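Local structure of uncharacterized protein AbaSI (Acinetobacter baumannii, 4PAR) at residues F[176-181]-F[311-316]; F[183-188]-F[304-309]; F[188-193]-F[284-289]; F[222-227]-F[269-274]. The protein is a restriction endonuclease that recognises 5-hydroxymethylcytosine in DNA, probably reading the modified base with an SRA-like domain and cutting with a VSR-like nuclease domain. The protein carries 3 engineered substitutions. All blocks are in the same frame, centred on the assembly; numbering follows the deposited sequence.

Contact 1 (F[176-181]-F[311-316]); sequences TYIDLG and VQTYSP
G181, the residue that leaves the helix with positive phi (103°), lies across from T313, where strand 302-312 has just ended, and the two CA atoms are 5.3 Å apart. T313 N donates to G181 O at 2.9 Å, and Q312 CA sends a CH...O contact to the same oxygen. T313 and I178 share most of the side-chain contact. With chi1 at 65°, T313 OG1 sits between the backbone N and the carbonyl carbon and points at the helix, where it gives a 3.1 Å hydrogen bond to Y177 O. That carbonyl already accepts the helical bond from G181 N, and the two donors come to it from opposite faces of its plane. This joins the end of helix 174-180, just before strand 182-184 begins, to the segment leaving the last strand of the SRA-like domain. Beyond T313, I178 lies alongside the departing chain: its CG2 branch meets S315 OG at 3.9 Å, while CD1 at the end of the longer branch packs near Y314 O and more loosely on P316 CD, 4.4 Å away. Y314 leaves the backbone on the side away from the helix, and its ring lies nearly parallel to that of Y217. T313 and V311 also pack against I183 of strand 182-184.

Contact 2 (F[183-188]-F[304-309]); sequences ISLADN and WKRVKS. Engineered in segment 304-309: S309 (natural residue Cys).
L185 and S309 meet where the antiparallel pairing of strands 182-184 and 302-312, part of the mixed sheet of the SRA-like domain, comes to an end. V307 and K308 form a classic beta bulge opposite L290 just upstream of S309, an engineered residue that is cysteine in the natural protein. The backbone bond across the contact runs from L185 N to S309 O at 3.3 Å. It is long, and the N-H...O angle is 138°. S184 CA adds a CH...O contact to the same oxygen, so one carbonyl receives both residues as the chain leaves its strand. Within 183-188 the polar side chain of S184 serves its own turn: chi1 of 171° sets OG anti to the backbone N, where it accepts from A186 N at 3.1 Å and closes an ST turn. The side-chain packing rests on CD1 of L185, whose CB is directed at strand 302-312. CD1 lies 4.0 Å from S309 OG and also reaches the guanidinium of R306, which it approaches obliquely. R306 runs out straight from its strand and then bends at chi3 (73°), which brings its flat end across the leucine, with S309 OG over one face of the guanidinium, near its rim. L185 also packs on F287, through its other methyl CD2, and R306 touches Y291. The closest approach of the two side chains is L185 CD1 to R306 NH1, 3.3 Å.

Contact 3 (F[188-193]-F[284-289]); sequences NVVLKT and MYRFMG. With nucleotides of chain C.
R286 grips N188 end-on, both terminal nitrogens converging on one oxygen: NH1 donates to OD1 at 2.9 Å and NH2 to the same OD1 at 3.2 Å. The oxygen lies in the guanidinium plane, yet both donors reach it from one face of the amide, whose plane is turned 57° from that of the guanidinium. V190 CG2 covers a face of the guanidinium near its rim, 3.4 Å from NH2, and CG1 meets M284 CE at 3.6 Å, the two side chains crossing at about a right angle. R286 is bent at chi3 (-72°), which folds its end back over V190. NE forms a salt bridge with D111 of the nuclease-like region, so N188 and D111 both hold the group and the bridge probably joins the domains. The other face of the strand pair carries L191 and Y285. The Y285 ring passes along T193 and ends at the DNA, its OH donating to OP2 of DA7 of chain C at 3.0 Å, with that oxygen in the ring plane. T193 OG1 donates to OP1 at 2.9 Å; two hydroxyls thus clasp one backbone phosphate. Antiparallel pairing at the DNA-facing part of the SRA-like domain's sheet positions these groups: Y285 N and L191 N each bond the other residue's carbonyl, and F287 N bonds V189 O. T193 is also the N-cap of helix 194-200. V189 and L191 pack on Y177 of helix 174-180, L191 also on helix 194-200, while strand 268-276 pairs along the far edge of strand 283-295.

Contact 4 (F[222-227]-F[269-274]); sequences LIWFPR and RIVFAR
W224, with CG anti to its backbone N (chi1 -162°), and R269, extended from CG to NE with chi1 at -74°, bring an indole face under a guanidinium on the side of the sheet they share with L222 and V271. This is a cation-pi contact between adjacent parallel strands, 221-224 and 268-276, in the mixed sheet of the SRA-like domain. R269 CZ stands 4.6 Å from the centroid of the W224 six-membered ring, and NH1 lies over its centre. The two planes are 68° apart, so the guanidinium is steeply tilted over the ring rather than stacked flat on it. P226 CB covers the opposite face of the indole near its rim. L222 lies beside R269 and sets CD2 over a face of the guanidinium, 3.3 Å from NE, while E247 forms a salt bridge with NH1 and probably helps fix its rotation. W224 N bonds I270 O and F272 N bonds W224 O. R274 N to P226 O carries the pairing past the regular strand, helped by a CH...O contact from F225 CA to F272 O. At this end R227 and R274, both extended, lie side by side. R274 packs on a DNA phosphate, which probably accounts for the two arginines lying together. On the other face of the sheet from W224 and R269, I223 and I270 also run side by side, with I223 CD1 3.5 Å from I270 CG2.

All four contacts belong to the SRA-like domain and reach one mixed sheet. Strand 302-312 serves contacts 1 and 2, whose centres are 15 Å apart; V311 O of contact 1 lies 2.9 Å from I183 N of contact 2, a probable hydrogen bond. Contacts 2 and 3 share N188, and the F287 ring of contact 3 packs against I183 O and S309 O. Contacts 3 and 4, with centres 9 Å apart, are joined by probable backbone bonds, R286 O with A273 N and M288 N with V271 O. The DNA touches contact 3 directly, passes about 4 Å from contact 4 at the nearest atoms, and stays about 12 and 15 Å from contacts 1 and 2.

Contact 1 (F[176-181]-F[311-316])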
# COMPACT_ATOMS: atom_id res chain seq x y z
N THR F 176 -24.15 -26.25 -6.36
CA THR F 176 -24.86 -25.99 -7.60
C THR F 176 -24.23 -26.71 -8.78
O THR F 176 -24.93 -27.16 -9.69
CB THR F 176 -24.91 -24.49 -7.89
OG1 THR F 176 -23.59 -24.01 -8.13
CG2 THR F 176 -25.51 -23.75 -6.70
N TYR F 177 -22.90 -26.82 -8.77
CA TYR F 177 -22.19 -27.52 -9.84
C TYR F 177 -22.27 -29.03 -9.66
O TYR F 177 -22.22 -29.78 -10.63
CB TYR F 177 -20.73 -27.06 -9.90
CG TYR F 177 -20.57 -25.64 -10.40
CD1 TYR F 177 -20.83 -25.31 -11.72
CD2 TYR F 177 -20.17 -24.63 -9.54
CE1 TYR F 177 -20.69 -24.01 -12.17
CE2 TYR F 177 -20.02 -23.33 -9.98
CZ TYR F 177 -20.28 -23.02 -11.30
OH TYR F 177 -20.14 -21.73 -11.75
N ILE F 178 -22.39 -29.47 -8.41
CA ILE F 178 -22.66 -30.88 -8.14
C ILE F 178 -24.04 -31.23 -8.71
O ILE F 178 -24.21 -32.25 -9.36
CB ILE F 178 -22.60 -31.20 -6.64
CG1 ILE F 178 -21.18 -31.02 -6.11
CG2 ILE F 178 -23.07 -32.62 -6.38
CD1 ILE F 178 -21.07 -31.10 -4.60
N ASP F 179 -25.00 -30.34 -8.47
CA ASP F 179 -26.36 -30.50 -8.99
C ASP F 179 -26.42 -30.46 -10.51
O ASP F 179 -27.19 -31.18 -11.14
CB ASP F 179 -27.28 -29.42 -8.42
CG ASP F 179 -27.47 -29.54 -6.92
OD1 ASP F 179 -26.82 -30.41 -6.30
OD2 ASP F 179 -28.26 -28.75 -6.36
N LEU F 180 -25.61 -29.59 -11.10
CA LEU F 180 -25.56 -29.46 -12.55
C LEU F 180 -25.00 -30.73 -13.16
O LEU F 180 -25.46 -31.21 -14.20
CB LEU F 180 -24.73 -28.24 -12.96
CG LEU F 180 -24.71 -27.87 -14.45
CD1 LEU F 180 -26.12 -27.63 -14.96
CD2 LEU F 180 -23.83 -26.65 -14.70
N GLY F 181 -24.00 -31.29 -12.48
CA GLY F 181 -23.39 -32.53 -12.91
C GLY F 181 -22.05 -32.35 -13.58
O GLY F 181 -21.26 -33.29 -13.67
N VAL F 311 -15.78 -31.56 -17.10
CA VAL F 311 -15.57 -32.65 -16.14
C VAL F 311 -16.78 -32.88 -15.25
O VAL F 311 -17.34 -31.94 -14.68
CB VAL F 311 -14.32 -32.40 -15.26
CG1 VAL F 311 -13.05 -32.59 -16.06
CG2 VAL F 311 -14.36 -31.01 -14.64
N GLN F 312 -17.19 -34.14 -15.12
CA GLN F 312 -18.34 -34.48 -14.28
C GLN F 312 -18.00 -34.30 -12.80
O GLN F 312 -16.85 -34.45 -12.40
CB GLN F 312 -18.80 -35.92 -14.57
CG GLN F 312 -17.68 -36.95 -14.58
CD GLN F 312 -18.17 -38.33 -14.99
OE1 GLN F 312 -19.33 -38.51 -15.36
NE2 GLN F 312 -17.28 -39.32 -14.92
N THR F 313 -19.01 -33.96 -12.00
CA THR F 313 -18.81 -33.75 -10.57
C THR F 313 -19.34 -34.93 -9.75
O THR F 313 -19.95 -35.84 -10.29
CB THR F 313 -19.50 -32.46 -10.10
OG1 THR F 313 -20.91 -32.60 -10.24
CG2 THR F 313 -19.02 -31.28 -10.92
N TYR F 314 -19.12 -34.88 -8.44
CA TYR F 314 -19.53 -35.98 -7.56
C TYR F 314 -19.91 -35.50 -6.16
O TYR F 314 -19.29 -34.59 -5.61
CB TYR F 314 -18.41 -37.02 -7.46
CG TYR F 314 -18.00 -37.63 -8.79
CD1 TYR F 314 -18.72 -38.68 -9.35
CD2 TYR F 314 -16.88 -37.17 -9.47
CE1 TYR F 314 -18.35 -39.24 -10.56
CE2 TYR F 314 -16.49 -37.73 -10.68
CZ TYR F 314 -17.23 -38.76 -11.22
OH TYR F 314 -16.85 -39.31 -12.42
N SER F 315 -20.92 -36.14 -5.57
CA SER F 315 -21.36 -35.82 -4.21
C SER F 315 -20.30 -36.20 -3.18
O SER F 315 -19.47 -37.07 -3.45
CB SER F 315 -22.68 -36.54 -3.91
OG SER F 315 -23.70 -36.14 -4.81
N PRO F 316 -20.31 -35.55 -2.00
CA PRO F 316 -19.39 -35.86 -0.91
C PRO F 316 -19.35 -37.35 -0.56
O PRO F 316 -20.37 -38.04 -0.63
CB PRO F 316 -19.96 -35.05 0.26
CG PRO F 316 -20.56 -33.86 -0.39
CD PRO F 316 -21.14 -34.36 -1.69

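Contact 2 (F[183-188]-F[304-309])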
# COMPACT_ATOMS: atom_id res chain seq x y z
N ILE F 183 -18.65 -29.39 -14.88
CA ILE F 183 -17.94 -28.12 -14.86
C ILE F 183 -17.29 -27.91 -16.22
O ILE F 183 -16.45 -28.72 -16.66
CB ILE F 183 -16.87 -28.08 -13.75
CG1 ILE F 183 -17.55 -28.10 -12.38
CG2 ILE F 183 -15.99 -26.85 -13.91
CD1 ILE F 183 -16.58 -28.05 -11.23
N SER F 184 -17.68 -26.83 -16.88
CA SER F 184 -17.28 -26.57 -18.26
C SER F 184 -16.56 -25.24 -18.42
O SER F 184 -16.64 -24.37 -17.56
CB SER F 184 -18.51 -26.61 -19.17
OG SER F 184 -18.20 -26.17 -20.48
N LEU F 185 -15.85 -25.10 -19.54
CA LEU F 185 -15.16 -23.86 -19.85
C LEU F 185 -16.15 -22.82 -20.35
O LEU F 185 -15.96 -21.62 -20.17
CB LEU F 185 -14.07 -24.09 -20.89
CG LEU F 185 -12.90 -24.95 -20.41
CD1 LEU F 185 -11.87 -25.12 -21.51
CD2 LEU F 185 -12.28 -24.33 -19.18
N ALA F 186 -17.22 -23.29 -20.99
CA ALA F 186 -18.27 -22.41 -21.47
C ALA F 186 -18.99 -21.76 -20.29
O ALA F 186 -19.45 -20.62 -20.38
CB ALA F 186 -19.25 -23.18 -22.34
N ASP F 187 -19.07 -22.48 -19.18
CA ASP F 187 -19.72 -21.98 -17.98
C ASP F 187 -18.85 -20.96 -17.26
O ASP F 187 -19.34 -20.22 -16.40
CB ASP F 187 -20.05 -23.13 -17.02
CG ASP F 187 -21.07 -24.09 -17.59
OD1 ASP F 187 -21.08 -24.28 -18.82
OD2 ASP F 187 -21.87 -24.64 -16.80
N ASN F 188 -17.57 -20.92 -17.62
CA ASN F 188 -16.62 -19.98 -17.04
C ASN F 188 -16.59 -20.10 -15.52
O ASN F 188 -16.95 -19.18 -14.79
CB ASN F 188 -16.98 -18.55 -17.46
CG ASN F 188 -15.86 -17.56 -17.19
OD1 ASN F 188 -14.90 -17.47 -17.96
ND2 ASN F 188 -15.98 -16.79 -16.11
N TRP F 304 1.44 -31.16 -20.50
CA TRP F 304 0.07 -31.62 -20.33
C TRP F 304 -0.80 -31.04 -21.45
O TRP F 304 -0.94 -29.83 -21.56
CB TRP F 304 -0.48 -31.21 -18.96
CG TRP F 304 0.41 -31.60 -17.81
CD1 TRP F 304 1.51 -30.93 -17.36
CD2 TRP F 304 0.28 -32.76 -16.97
NE1 TRP F 304 2.07 -31.59 -16.30
CE2 TRP F 304 1.33 -32.72 -16.04
CE3 TRP F 304 -0.63 -33.82 -16.92
CZ2 TRP F 304 1.50 -33.70 -15.06
CZ3 TRP F 304 -0.46 -34.79 -15.95
CH2 TRP F 304 0.60 -34.73 -15.04
N LYS F 305 -1.35 -31.91 -22.28
CA LYS F 305 -2.23 -31.50 -23.37
C LYS F 305 -3.68 -31.57 -22.90
O LYS F 305 -4.03 -32.46 -22.12
CB LYS F 305 -2.01 -32.38 -24.61
CG LYS F 305 -2.89 -32.05 -25.81
CD LYS F 305 -2.69 -33.04 -26.94
CE LYS F 305 -3.64 -32.78 -28.09
NZ LYS F 305 -5.06 -32.97 -27.70
N ARG F 306 -4.52 -30.65 -23.36
CA ARG F 306 -5.91 -30.62 -22.89
C ARG F 306 -6.82 -31.46 -23.77
O ARG F 306 -7.09 -31.11 -24.92
CB ARG F 306 -6.43 -29.18 -22.84
CG ARG F 306 -7.85 -29.06 -22.32
CD ARG F 306 -8.31 -27.62 -22.31
NE ARG F 306 -8.60 -27.12 -23.65
CZ ARG F 306 -8.86 -25.84 -23.93
NH1 ARG F 306 -8.86 -24.94 -22.96
NH2 ARG F 306 -9.11 -25.47 -25.18
N VAL F 307 -7.27 -32.59 -23.22
CA VAL F 307 -8.15 -33.49 -23.95
C VAL F 307 -9.64 -33.30 -23.68
O VAL F 307 -10.47 -33.82 -24.43
CB VAL F 307 -7.79 -34.96 -23.65
CG1 VAL F 307 -6.41 -35.28 -24.19
CG2 VAL F 307 -7.87 -35.22 -22.15
N LYS F 308 -10.00 -32.55 -22.64
CA LYS F 308 -11.42 -32.37 -22.35
C LYS F 308 -11.74 -30.97 -21.82
O LYS F 308 -10.98 -30.40 -21.04
CB LYS F 308 -11.92 -33.43 -21.36
CG LYS F 308 -12.28 -34.78 -22.02
CD LYS F 308 -12.83 -35.80 -21.02
CE LYS F 308 -14.24 -35.46 -20.55
NZ LYS F 308 -15.28 -35.62 -21.61
N SER F 309 -12.86 -30.42 -22.26
CA SER F 309 -13.31 -29.11 -21.81
C SER F 309 -14.38 -29.19 -20.71
O SER F 309 -14.85 -28.15 -20.22
CB SER F 309 -13.84 -28.31 -22.99
OG SER F 309 -12.83 -28.11 -23.96

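Contact 3 (F[188-193]-F[284-289])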
# COMPACT_ATOMS: atom_id res chain seq x y z
N ASN F 188 -17.57 -20.92 -17.62
CA ASN F 188 -16.62 -19.98 -17.04
C ASN F 188 -16.59 -20.10 -15.52
O ASN F 188 -16.95 -19.18 -14.79
CB ASN F 188 -16.98 -18.55 -17.46
CG ASN F 188 -15.86 -17.56 -17.19
OD1 ASN F 188 -14.90 -17.47 -17.96
ND2 ASN F 188 -15.98 -16.79 -16.11
N VAL F 189 -16.15 -21.26 -15.04
CA VAL F 189 -16.24 -21.59 -13.62
C VAL F 189 -15.01 -21.19 -12.82
O VAL F 189 -13.91 -21.70 -13.05
CB VAL F 189 -16.49 -23.08 -13.42
CG1 VAL F 189 -16.53 -23.41 -11.94
CG2 VAL F 189 -17.77 -23.49 -14.11
N VAL F 190 -15.21 -20.26 -11.89
CA VAL F 190 -14.15 -19.82 -10.99
C VAL F 190 -14.63 -19.94 -9.56
O VAL F 190 -15.68 -19.41 -9.21
CB VAL F 190 -13.73 -18.37 -11.27
CG1 VAL F 190 -12.57 -17.98 -10.37
CG2 VAL F 190 -13.37 -18.17 -12.74
N LEU F 191 -13.86 -20.63 -8.71
CA LEU F 191 -14.26 -20.84 -7.32
C LEU F 191 -13.32 -20.12 -6.37
O LEU F 191 -12.16 -19.88 -6.69
CB LEU F 191 -14.30 -22.34 -7.01
CG LEU F 191 -15.35 -23.11 -7.81
CD1 LEU F 191 -15.38 -24.56 -7.39
CD2 LEU F 191 -16.72 -22.46 -7.66
N LYS F 192 -13.83 -19.78 -5.18
CA LYS F 192 -13.15 -18.81 -4.32
C LYS F 192 -11.97 -19.42 -3.56
O LYS F 192 -11.12 -18.68 -3.06
CB LYS F 192 -14.14 -18.18 -3.33
CG LYS F 192 -14.67 -19.14 -2.29
CD LYS F 192 -15.62 -18.47 -1.30
CE LYS F 192 -16.13 -19.47 -0.27
NZ LYS F 192 -17.09 -18.87 0.70
N THR F 193 -11.90 -20.75 -3.49
CA THR F 193 -10.79 -21.41 -2.80
C THR F 193 -10.62 -22.88 -3.18
O THR F 193 -11.44 -23.45 -3.90
CB THR F 193 -10.95 -21.32 -1.28
OG1 THR F 193 -10.06 -22.25 -0.65
CG2 THR F 193 -12.38 -21.64 -0.88
N MET F 284 -8.30 -16.83 -6.30
CA MET F 284 -9.42 -17.65 -6.77
C MET F 284 -8.93 -18.76 -7.70
O MET F 284 -7.78 -18.74 -8.15
CB MET F 284 -10.47 -16.79 -7.48
CG MET F 284 -11.17 -15.78 -6.58
SD MET F 284 -12.66 -15.12 -7.35
CE MET F 284 -13.75 -16.54 -7.26
N TYR F 285 -9.79 -19.72 -8.00
CA TYR F 285 -9.36 -20.89 -8.75
C TYR F 285 -10.26 -21.17 -9.95
O TYR F 285 -11.44 -21.50 -9.82
CB TYR F 285 -9.27 -22.10 -7.80
CG TYR F 285 -8.19 -21.87 -6.76
CD1 TYR F 285 -8.46 -21.16 -5.60
CD2 TYR F 285 -6.89 -22.29 -6.98
CE1 TYR F 285 -7.48 -20.90 -4.67
CE2 TYR F 285 -5.89 -22.05 -6.05
CZ TYR F 285 -6.20 -21.35 -4.90
OH TYR F 285 -5.21 -21.10 -3.96
N ARG F 286 -9.67 -21.02 -11.14
CA ARG F 286 -10.39 -21.10 -12.40
C ARG F 286 -10.16 -22.41 -13.13
O ARG F 286 -9.02 -22.83 -13.32
CB ARG F 286 -10.00 -19.93 -13.32
CG ARG F 286 -10.35 -20.15 -14.79
CD ARG F 286 -9.95 -18.97 -15.66
NE ARG F 286 -10.82 -17.82 -15.44
CZ ARG F 286 -12.02 -17.68 -15.99
NH1 ARG F 286 -12.49 -18.61 -16.80
NH2 ARG F 286 -12.75 -16.61 -15.73
N PHE F 287 -11.24 -23.05 -13.54
CA PHE F 287 -11.13 -24.33 -14.22
C PHE F 287 -10.52 -24.11 -15.60
O PHE F 287 -11.09 -23.39 -16.42
CB PHE F 287 -12.52 -24.97 -14.33
CG PHE F 287 -12.56 -26.21 -15.15
CD1 PHE F 287 -11.90 -27.35 -14.75
CD2 PHE F 287 -13.30 -26.24 -16.32
CE1 PHE F 287 -11.95 -28.50 -15.51
CE2 PHE F 287 -13.36 -27.39 -17.09
CZ PHE F 287 -12.69 -28.52 -16.68
N MET F 288 -9.36 -24.72 -15.85
CA MET F 288 -8.74 -24.64 -17.17
C MET F 288 -9.08 -25.80 -18.10
O MET F 288 -8.94 -25.68 -19.31
CB MET F 288 -7.22 -24.54 -17.02
CG MET F 288 -6.74 -23.21 -16.46
SD MET F 288 -7.47 -21.81 -17.33
CE MET F 288 -6.70 -20.43 -16.50
N GLY F 289 -9.52 -26.92 -17.54
CA GLY F 289 -9.85 -28.07 -18.36
C GLY F 289 -9.47 -29.40 -17.73
O GLY F 289 -9.03 -29.46 -16.57
P DA C 7 -6.27 -20.41 -0.68
OP1 DA C 7 -7.46 -21.08 -1.25
OP2 DA C 7 -5.50 -19.45 -1.49
O5' DA C 7 -6.69 -19.70 0.69
C5' DA C 7 -7.48 -20.39 1.63
C4' DA C 7 -7.65 -19.59 2.90
O4' DA C 7 -6.36 -19.43 3.56
C3' DA C 7 -8.21 -18.18 2.72
O3' DA C 7 -9.29 -17.99 3.62
C2' DA C 7 -7.02 -17.26 3.04
C1' DA C 7 -6.23 -18.11 4.02
N9 DA C 7 -4.80 -17.80 4.06
C8 DA C 7 -3.92 -17.85 3.02
N7 DA C 7 -2.69 -17.54 3.35
C5 DA C 7 -2.76 -17.26 4.70
C6 DA C 7 -1.79 -16.85 5.64
N6 DA C 7 -0.51 -16.67 5.33
N1 DA C 7 -2.19 -16.65 6.91
C2 DA C 7 -3.48 -16.85 7.22
N3 DA C 7 -4.49 -17.22 6.42
C4 DA C 7 -4.06 -17.41 5.16

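Contact 4 (F[222-227]-F[269-274])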
# COMPACT_ATOMS: atom_id res chain seq x y z
N LEU F 222 -5.89 -36.39 -11.20
CA LEU F 222 -5.46 -35.58 -10.07
C LEU F 222 -6.05 -34.17 -10.13
O LEU F 222 -6.01 -33.51 -11.17
CB LEU F 222 -3.93 -35.50 -10.01
CG LEU F 222 -3.34 -34.70 -8.85
CD1 LEU F 222 -3.41 -35.50 -7.56
CD2 LEU F 222 -1.91 -34.27 -9.15
N ILE F 223 -6.59 -33.70 -9.01
CA ILE F 223 -7.07 -32.32 -8.91
C ILE F 223 -5.87 -31.42 -8.70
O ILE F 223 -5.16 -31.55 -7.70
CB ILE F 223 -8.06 -32.13 -7.76
CG1 ILE F 223 -9.04 -33.30 -7.66
CG2 ILE F 223 -8.80 -30.81 -7.92
CD1 ILE F 223 -10.11 -33.28 -8.71
N TRP F 224 -5.64 -30.49 -9.61
CA TRP F 224 -4.43 -29.69 -9.53
C TRP F 224 -4.72 -28.19 -9.40
O TRP F 224 -5.58 -27.66 -10.09
CB TRP F 224 -3.56 -29.96 -10.76
CG TRP F 224 -2.15 -29.53 -10.60
CD1 TRP F 224 -1.47 -29.35 -9.43
CD2 TRP F 224 -1.23 -29.22 -11.65
NE1 TRP F 224 -0.18 -28.95 -9.68
CE2 TRP F 224 -0.01 -28.86 -11.03
CE3 TRP F 224 -1.32 -29.21 -13.04
CZ2 TRP F 224 1.11 -28.49 -11.77
CZ3 TRP F 224 -0.20 -28.84 -13.77
CH2 TRP F 224 1.00 -28.49 -13.14
N PHE F 225 -3.97 -27.52 -8.52
CA PHE F 225 -4.14 -26.08 -8.31
C PHE F 225 -2.84 -25.33 -8.55
O PHE F 225 -2.33 -24.68 -7.64
CB PHE F 225 -4.62 -25.80 -6.89
CG PHE F 225 -5.79 -26.61 -6.46
CD1 PHE F 225 -6.91 -26.72 -7.27
CD2 PHE F 225 -5.78 -27.29 -5.25
CE1 PHE F 225 -8.00 -27.48 -6.88
CE2 PHE F 225 -6.86 -28.05 -4.86
CZ PHE F 225 -7.97 -28.15 -5.67
N PRO F 226 -2.32 -25.40 -9.78
CA PRO F 226 -1.03 -24.76 -10.05
C PRO F 226 -1.12 -23.26 -10.27
O PRO F 226 -2.18 -22.73 -10.61
CB PRO F 226 -0.59 -25.46 -11.34
CG PRO F 226 -1.86 -25.73 -12.05
CD PRO F 226 -2.91 -25.97 -11.00
N ARG F 227 0.00 -22.58 -10.06
CA ARG F 227 0.18 -21.25 -10.60
C ARG F 227 0.80 -21.42 -11.97
O ARG F 227 1.87 -22.01 -12.10
CB ARG F 227 1.06 -20.39 -9.70
CG ARG F 227 0.52 -20.17 -8.30
CD ARG F 227 1.43 -19.20 -7.55
NE ARG F 227 0.99 -18.92 -6.18
CZ ARG F 227 1.52 -17.98 -5.42
NH1 ARG F 227 2.50 -17.21 -5.89
NH2 ARG F 227 1.08 -17.79 -4.18
N ARG F 269 -4.85 -34.96 -15.25
CA ARG F 269 -5.06 -33.95 -14.22
C ARG F 269 -6.17 -32.98 -14.62
O ARG F 269 -6.13 -32.39 -15.70
CB ARG F 269 -3.77 -33.18 -13.93
CG ARG F 269 -2.73 -33.96 -13.15
CD ARG F 269 -1.53 -33.09 -12.82
NE ARG F 269 -0.47 -33.84 -12.14
CZ ARG F 269 0.70 -33.33 -11.78
NH1 ARG F 269 0.97 -32.06 -12.03
NH2 ARG F 269 1.60 -34.09 -11.18
N ILE F 270 -7.16 -32.83 -13.75
CA ILE F 270 -8.16 -31.78 -13.91
C ILE F 270 -7.62 -30.50 -13.26
O ILE F 270 -7.22 -30.51 -12.09
CB ILE F 270 -9.52 -32.19 -13.30
CG1 ILE F 270 -10.33 -30.96 -12.88
CG2 ILE F 270 -9.31 -33.13 -12.13
CD1 ILE F 270 -10.35 -30.71 -11.38
N VAL F 271 -7.59 -29.42 -14.03
CA VAL F 271 -6.85 -28.24 -13.61
C VAL F 271 -7.72 -27.06 -13.18
O VAL F 271 -8.69 -26.70 -13.85
CB VAL F 271 -5.92 -27.76 -14.73
CG1 VAL F 271 -4.89 -26.78 -14.19
CG2 VAL F 271 -5.22 -28.94 -15.36
N PHE F 272 -7.36 -26.46 -12.04
CA PHE F 272 -7.89 -25.18 -11.62
C PHE F 272 -6.73 -24.23 -11.32
O PHE F 272 -5.99 -24.42 -10.36
CB PHE F 272 -8.77 -25.34 -10.38
CG PHE F 272 -10.17 -25.78 -10.68
CD1 PHE F 272 -10.44 -27.09 -11.03
CD2 PHE F 272 -11.22 -24.88 -10.60
CE1 PHE F 272 -11.73 -27.50 -11.30
CE2 PHE F 272 -12.52 -25.28 -10.87
CZ PHE F 272 -12.77 -26.59 -11.22
N ALA F 273 -6.59 -23.19 -12.14
CA ALA F 273 -5.46 -22.28 -12.00
C ALA F 273 -5.73 -21.23 -10.93
O ALA F 273 -6.83 -20.70 -10.84
CB ALA F 273 -5.16 -21.62 -13.33
N ARG F 274 -4.71 -20.93 -10.13
CA ARG F 274 -4.85 -19.91 -9.11
C ARG F 274 -4.72 -18.54 -9.75
O ARG F 274 -3.68 -18.19 -10.31
CB ARG F 274 -3.81 -20.08 -8.01
CG ARG F 274 -3.72 -18.90 -7.05
CD ARG F 274 -2.73 -19.17 -5.94
NE ARG F 274 -2.52 -18.01 -5.08
CZ ARG F 274 -1.92 -18.06 -3.90
NH1 ARG F 274 -1.47 -19.22 -3.43
NH2 ARG F 274 -1.76 -16.96 -3.18